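Local coordinates for WbbZ protein (Klebsiella pneumoniae subsp. pneumoniae NTUH-K2044, PDB 6X1L) that is functionally uncharacterized but probably transfers pyruvyl groups to polysaccharide, at residues I101-I106 with D148-Y153. Numbering follows the deposited sequence.
Sequences IMPSTI and DDMAFY
P103 packs its ring against the selenium of M150 in a two-domain GT-B-like fold, at the point where the end of strand 98-104 in the parallel six-stranded sheet meets the loop that leaves this sheet toward the second, four-stranded parallel one. The chain of 101-106 turns a corner at P103, and the partner segment, 148-153, is a loop running into a short 3-10 turn. M150, present as selenomethionine, illustrates how a bent, flexible side chain packs against a proline. Its CB continues to a CG placed beside the backbone N (chi1 -68°), and that CG lies 4.0 Å from P103 CD. A bend at chi2 sets SE 3.6 Å from P103 CD, with P103 CG close by as well, and a bend at chi3 turns the methyl CE toward CE of M102, a second selenomethionine, at 3.9 Å. F11 of helix 6-21 touches both selenomethionine side chains, while T42 and F45 of helix 33-48 pack on M150. At the proline's CB, the carbonyl O of D148 lies 3.5 Å away, a van der Waals contact.

The polar link between the segments is indirect. A single water donates to P103 O, accepts from M150 N at 2.9 Å and makes a weaker donation to D149 OD1. That carboxylate has stronger ties: OD1 forms a salt bridge with R125, and OD2 is hydrogen-bonded to H229 NE2. These partners help to fix its rotation, with CG anti to the backbone N (chi1 180°). The 3-10 turn starts with an Asx turn, in which A151 N donates to D149 OD2 at 2.9 Å, meeting the oxygen from above the carboxylate plane.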
loop_
_atom_site.group_PDB
_atom_site.type_symbol
_atom_site.label_atom_id
_atom_site.label_comp_id
_atom_site.label_asym_id
_atom_site.label_seq_id
_atom_site.Cartn_x
_atom_site.Cartn_y
_atom_site.Cartn_z
ATOM N N ILE A 101 -13.562 23.974 -0.280
ATOM C CA ILE A 101 -13.760 22.575 0.072
ATOM C C ILE A 101 -13.946 21.796 -1.225
ATOM O O ILE A 101 -14.957 21.952 -1.913
ATOM C CB ILE A 101 -14.955 22.394 1.015
ATOM C CG1 ILE A 101 -14.695 23.126 2.335
ATOM C CG2 ILE A 101 -15.223 20.915 1.257
ATOM C CD1 ILE A 101 -15.798 22.963 3.358
HETATM N N MSE A 102 -12.964 20.967 -1.565
HETATM C CA MSE A 102 -13.022 20.147 -2.776
HETATM C C MSE A 102 -14.183 19.143 -2.663
HETATM O O MSE A 102 -14.662 18.900 -1.555
HETATM C CB MSE A 102 -11.667 19.461 -2.996
HETATM C CG MSE A 102 -10.531 20.458 -3.210
HETATM SE SE MSE A 102 -10.721 21.546 -4.843
HETATM C CE MSE A 102 -9.812 20.310 -6.069
ATOM N N PRO A 103 -14.651 18.580 -3.807
ATOM C CA PRO A 103 -15.906 17.803 -3.803
ATOM C C PRO A 103 -16.067 16.849 -2.630
ATOM O O PRO A 103 -15.318 15.873 -2.497
ATOM C CB PRO A 103 -15.836 17.041 -5.131
ATOM C CG PRO A 103 -15.113 17.985 -6.030
ATOM C CD PRO A 103 -14.080 18.669 -5.168
ATOM N N SER A 104 -17.057 17.120 -1.779
ATOM C CA SER A 104 -17.152 16.458 -0.487
ATOM C C SER A 104 -18.587 16.051 -0.180
ATOM O O SER A 104 -19.551 16.566 -0.755
ATOM C CB SER A 104 -16.626 17.359 0.638
ATOM O OG SER A 104 -15.231 17.574 0.504
ATOM N N THR A 105 -18.699 15.101 0.746
ATOM C CA THR A 105 -19.960 14.722 1.368
ATOM C C THR A 105 -19.973 15.321 2.767
ATOM O O THR A 105 -19.067 15.059 3.566
ATOM C CB THR A 105 -20.116 13.200 1.422
ATOM O OG1 THR A 105 -20.425 12.699 0.113
ATOM C CG2 THR A 105 -21.223 12.799 2.390
ATOM N N ILE A 106 -20.982 16.141 3.052
ATOM C CA ILE A 106 -21.073 16.893 4.298
ATOM C C ILE A 106 -22.400 16.559 4.962
ATOM O O ILE A 106 -23.444 16.542 4.299
ATOM C CB ILE A 106 -20.951 18.408 4.049
ATOM C CG1 ILE A 106 -19.622 18.732 3.365
ATOM C CG2 ILE A 106 -21.089 19.182 5.349
ATOM C CD1 ILE A 106 -19.498 20.179 2.946
ATOM N N ASP A 148 -18.612 15.799 -9.643
ATOM C CA ASP A 148 -18.219 14.448 -9.267
ATOM C C ASP A 148 -17.103 14.458 -8.229
ATOM O O ASP A 148 -16.270 15.368 -8.183
ATOM C CB ASP A 148 -17.764 13.662 -10.498
ATOM C CG ASP A 148 -18.918 13.262 -11.393
ATOM O OD1 ASP A 148 -19.962 12.825 -10.863
ATOM O OD2 ASP A 148 -18.781 13.389 -12.628
ATOM N N ASP A 149 -17.100 13.427 -7.383
ATOM C CA ASP A 149 -15.948 13.137 -6.538
ATOM C C ASP A 149 -14.669 13.201 -7.363
ATOM O O ASP A 149 -14.660 12.877 -8.554
ATOM C CB ASP A 149 -16.102 11.753 -5.897
ATOM C CG ASP A 149 -14.926 11.380 -4.997
ATOM O OD1 ASP A 149 -14.937 11.747 -3.801
ATOM O OD2 ASP A 149 -13.990 10.712 -5.487
HETATM N N MSE A 150 -13.588 13.651 -6.731
HETATM C CA MSE A 150 -12.318 13.841 -7.431
HETATM C C MSE A 150 -11.829 12.570 -8.133
HETATM O O MSE A 150 -11.220 12.649 -9.204
HETATM C CB MSE A 150 -11.232 14.330 -6.466
HETATM C CG MSE A 150 -11.437 15.733 -5.922
HETATM SE SE MSE A 150 -11.597 17.094 -7.315
HETATM C CE MSE A 150 -9.824 16.965 -8.111
ATOM N N ALA A 151 -12.113 11.402 -7.545
ATOM C CA ALA A 151 -11.581 10.153 -8.091
ATOM C C ALA A 151 -12.013 9.914 -9.531
ATOM O O ALA A 151 -11.329 9.188 -10.258
ATOM C CB ALA A 151 -11.995 8.966 -7.221
ATOM N N PHE A 152 -13.115 10.518 -9.977
ATOM C CA PHE A 152 -13.447 10.380 -11.388
ATOM C C PHE A 152 -12.461 11.121 -12.283
ATOM O O PHE A 152 -12.416 10.847 -13.487
ATOM C CB PHE A 152 -14.890 10.836 -11.626
ATOM C CG PHE A 152 -15.904 9.969 -10.927
ATOM C CD1 PHE A 152 -16.354 8.793 -11.515
ATOM C CD2 PHE A 152 -16.370 10.302 -9.667
ATOM C CE1 PHE A 152 -17.266 7.977 -10.867
ATOM C CE2 PHE A 152 -17.286 9.494 -9.013
ATOM C CZ PHE A 152 -17.733 8.328 -9.614
ATOM N N TYR A 153 -11.641 12.011 -11.718
ATOM C CA TYR A 153 -10.567 12.675 -12.450
ATOM C C TYR A 153 -9.287 11.850 -12.521
ATOM O O TYR A 153 -8.293 12.336 -13.069
ATOM C CB TYR A 153 -10.231 14.027 -11.812
ATOM C CG TYR A 153 -11.123 15.171 -12.246
ATOM C CD1 TYR A 153 -10.816 15.923 -13.375
ATOM C CD2 TYR A 153 -12.257 15.507 -11.520
ATOM C CE1 TYR A 153 -11.621 16.972 -13.776
ATOM C CE2 TYR A 153 -13.070 16.556 -11.913
ATOM C CZ TYR A 153 -12.745 17.283 -13.041
ATOM O OH TYR A 153 -13.549 18.326 -13.438
HETATM O O HOH W 1 -13.690 14.101 -3.880
#